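Local coordinates for uncharacterized protein DUF1185 (Bordetella bronchiseptica RB50, PDB 3BYQ) that is of unknown function but adopts a variant of the Bacillus chorismate mutase fold and may act in amino-acid metabolism, at residues V79-A84 and M130-H135. Sequence-based numbering, arbitrary orientation. Where two conformers were deposited one is given.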
ATOM      1  N   VAL B  79      29.494   0.224  -0.599  1.00 15.31           N
ATOM      2  CA  VAL B  79      28.463  -0.479   0.180  1.00 17.30           C
ATOM      3  C   VAL B  79      27.738  -1.503  -0.698  1.00 18.35           C
ATOM      4  O   VAL B  79      27.721  -1.378  -1.911  1.00 17.52           O
ATOM      5  CB  VAL B  79      27.422   0.501   0.816  1.00 19.35           C
ATOM      6  CG1 VAL B  79      28.102   1.487   1.798  1.00 18.65           C
ATOM      7  CG2 VAL B  79      26.607   1.260  -0.241  1.00 16.87           C
ATOM      8  N   TYR B  80      27.174  -2.521  -0.060  1.00 20.02           N
ATOM      9  CA  TYR B  80      26.374  -3.506  -0.804  1.00 17.86           C
ATOM     10  C   TYR B  80      25.331  -4.188   0.076  1.00 18.71           C
ATOM     11  O   TYR B  80      25.294  -3.999   1.292  1.00 18.05           O
ATOM     12  CB  TYR B  80      27.260  -4.541  -1.586  1.00 20.69           C
ATOM     13  CG  TYR B  80      28.318  -5.351  -0.828  1.00 17.32           C
ATOM     14  CD1 TYR B  80      28.309  -5.522   0.565  1.00 16.84           C
ATOM     15  CD2 TYR B  80      29.293  -6.025  -1.541  1.00 16.69           C
ATOM     16  CE1 TYR B  80      29.325  -6.308   1.217  1.00 15.08           C
ATOM     17  CE2 TYR B  80      30.246  -6.837  -0.914  1.00 17.46           C
ATOM     18  CZ  TYR B  80      30.269  -6.969   0.445  1.00 19.12           C
ATOM     19  OH  TYR B  80      31.298  -7.746   0.980  1.00 18.08           O
ATOM     20  N   SER B  81      24.484  -4.949  -0.605  1.00 17.03           N
ATOM     21  CA  SER B  81      23.445  -5.744  -0.023  1.00 18.29           C
ATOM     22  C   SER B  81      22.896  -6.697  -1.055  1.00 16.73           C
ATOM     23  O   SER B  81      23.209  -6.646  -2.242  1.00 16.42           O
ATOM     24  CB  SER B  81      22.306  -4.889   0.522  1.00 18.82           C
ATOM     25  OG  SER B  81      21.435  -5.665   1.357  1.00 20.80           O
ATOM     26  N   LYS B  82      21.999  -7.539  -0.573  1.00 18.72           N
ATOM     27  CA  LYS B  82      21.348  -8.535  -1.431  1.00 18.85           C
ATOM     28  C   LYS B  82      19.972  -8.765  -0.893  1.00 19.93           C
ATOM     29  O   LYS B  82      19.738  -8.630   0.304  1.00 21.14           O
ATOM     30  CB  LYS B  82      22.140  -9.841  -1.459  1.00 18.87           C
ATOM     31  CG  LYS B  82      22.258 -10.570  -0.115  1.00 22.19           C
ATOM     32  CD  LYS B  82      23.429 -11.564  -0.048  1.00 19.32           C
ATOM     33  CE  LYS B  82      23.601 -12.072   1.363  1.00 18.87           C
ATOM     34  NZ  LYS B  82      24.788 -12.911   1.600  1.00 22.06           N
ATOM     35  N   ALA B  83      19.051  -9.139  -1.763  1.00 18.10           N
ATOM     36  CA  ALA B  83      17.678  -9.320  -1.281  1.00 18.01           C
ATOM     37  C   ALA B  83      16.884 -10.231  -2.166  1.00 18.49           C
ATOM     38  O   ALA B  83      17.235 -10.487  -3.318  1.00 17.00           O
ATOM     39  CB  ALA B  83      16.987  -7.957  -1.164  1.00 20.12           C
ATOM     40  N   ALA B  84      15.828 -10.780  -1.595  1.00 15.73           N
ATOM     41  CA  ALA B  84      14.934 -11.683  -2.342  1.00 19.22           C
ATOM     42  C   ALA B  84      13.482 -11.504  -1.941  1.00 17.90           C
ATOM     43  O   ALA B  84      13.182 -11.347  -0.783  1.00 18.21           O
ATOM     44  CB  ALA B  84      15.316 -13.143  -2.143  1.00 16.99           C
HETATM   45  N   MSE B 130      10.309  -3.285  -0.686  1.00 21.80           N
HETATM   46  CA  MSE B 130      11.094  -3.636   0.493  1.00 19.55           C
HETATM   47  C   MSE B 130      12.348  -2.801   0.636  1.00 18.28           C
HETATM   48  O   MSE B 130      13.080  -2.625  -0.324  1.00 19.79           O
HETATM   49  CB  MSE B 130      11.461  -5.143   0.364  1.00 21.41           C
HETATM   50  CG  MSE B 130      12.116  -5.800   1.536  1.00 24.24           C
HETATM   51 SE   MSE B 130      12.163  -7.723   1.311  0.75 16.43          SE
HETATM   52  CE  MSE B 130      13.464  -7.827  -0.087  1.00 18.54           C
HETATM   53  N   MSE B 131      12.593  -2.318   1.855  1.00 20.27           N
HETATM   54  CA  MSE B 131      13.808  -1.548   2.168  0.50 18.87           C
HETATM   55  C   MSE B 131      14.940  -2.522   2.311  1.00 20.19           C
HETATM   56  O   MSE B 131      14.841  -3.485   3.077  1.00 19.00           O
HETATM   57  CB  MSE B 131      13.723  -0.791   3.505  0.50 19.40           C
HETATM   58  CG  MSE B 131      12.663   0.240   3.613  0.50 19.03           C
HETATM   59 SE   MSE B 131      12.806   1.636   2.328  0.38 20.62          SE
HETATM   60  CE  MSE B 131      14.535   2.372   2.746  0.50 27.44           C
ATOM     61  N   VAL B 132      16.015  -2.268   1.583  1.00 18.48           N
ATOM     62  CA  VAL B 132      17.198  -3.152   1.615  1.00 18.78           C
ATOM     63  C   VAL B 132      18.364  -2.458   2.293  1.00 17.53           C
ATOM     64  O   VAL B 132      18.812  -1.404   1.846  1.00 18.03           O
ATOM     65  CB  VAL B 132      17.622  -3.603   0.180  1.00 20.75           C
ATOM     66  CG1 VAL B 132      18.836  -4.596   0.268  1.00 17.95           C
ATOM     67  CG2 VAL B 132      16.428  -4.247  -0.525  1.00 21.37           C
ATOM     68  N   PRO B 133      18.866  -3.029   3.368  1.00 15.44           N
ATOM     69  CA  PRO B 133      19.901  -2.307   4.087  1.00 15.44           C
ATOM     70  C   PRO B 133      21.262  -2.604   3.530  1.00 16.68           C
ATOM     71  O   PRO B 133      21.531  -3.727   3.116  1.00 18.07           O
ATOM     72  CB  PRO B 133      19.798  -2.897   5.489  1.00 17.50           C
ATOM     73  CG  PRO B 133      19.368  -4.285   5.244  1.00 18.15           C
ATOM     74  CD  PRO B 133      18.407  -4.216   4.126  1.00 16.77           C
ATOM     75  N   VAL B 134      22.122  -1.589   3.537  1.00 16.69           N
ATOM     76  CA  VAL B 134      23.489  -1.744   3.073  1.00 15.96           C
ATOM     77  C   VAL B 134      24.502  -1.365   4.129  1.00 17.18           C
ATOM     78  O   VAL B 134      24.220  -0.639   5.102  1.00 16.38           O
ATOM     79  CB  VAL B 134      23.809  -0.883   1.793  1.00 15.89           C
ATOM     80  CG1 VAL B 134      22.851  -1.195   0.672  1.00 19.20           C
ATOM     81  CG2 VAL B 134      23.788   0.651   2.079  1.00 21.80           C
ATOM     82  N   HIS B 135      25.694  -1.919   3.977  1.00 17.92           N
ATOM     83  CA  HIS B 135      26.805  -1.508   4.818  1.00 17.07           C
ATOM     84  C   HIS B 135      28.122  -1.558   4.061  1.00 17.11           C
ATOM     85  O   HIS B 135      28.177  -1.990   2.886  1.00 16.64           O
ATOM     86  CB  HIS B 135      26.826  -2.187   6.176  1.00 18.33           C
ATOM     87  CG  HIS B 135      27.095  -3.652   6.160  1.00 15.38           C
ATOM     88  ND1 HIS B 135      26.309  -4.542   6.861  1.00 20.24           N
ATOM     89  CD2 HIS B 135      28.117  -4.379   5.635  1.00 16.90           C
ATOM     90  CE1 HIS B 135      26.817  -5.759   6.738  1.00 21.30           C
ATOM     91  NE2 HIS B 135      27.908  -5.694   5.995  1.00 19.59           N
TER
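Ser-81 turns its hydroxyl away from its own backbone N (chi1 -167°), which carries OG across to the carbonyl of Pro-133, while Val-132, with CG1 likewise trans to N (chi1 -177°), slides that methyl in beside the same hydroxyl. The Ser-81 OG to Pro-133 O hydrogen bond is short at 2.6 Å, and the donor stands 26° off the carbonyl plane. Packing here is tight, for Ser-81 CB lies 3.5 Å from Val-132 CG1. This hydroxyl-to-carbonyl bond illustrates how two antiparallel strands stay joined after their backbones part company. Regular pairing holds at one end, where Tyr-80 N donates to His-135 O (3.2 Å) in the carbonyl plane and the return bond, His-135 N to Tyr-80 O, is weak. Next to it the isopropyl groups of Val-79 and Val-134 meet at a slant, CG2 to CG2, 3.7 Å apart. Beyond this end the strands, well short of exactly antiparallel, diverge and the contact passes to side chains: the methyl of Ala-83 touches both Val-132 CG2 (3.8 Å) and the selenomethionine methyl, Met-130 CE. Tyr-80 and His-135 share one face of the sheet, and their polar ends are held by the carbonyls of Ala-115 and Met-116 respectively. This antiparallel pair is buried within the mixed sheet of a variant Bacillus chorismate mutase fold: strand 161-169 bonds antiparallel to 79-86 and strand 147-151 to 130-136, while 119-123 pairs parallel with 79-86 through Ala-84, bonded to Val-120 and Ala-122, whose side chains also touch Met-130.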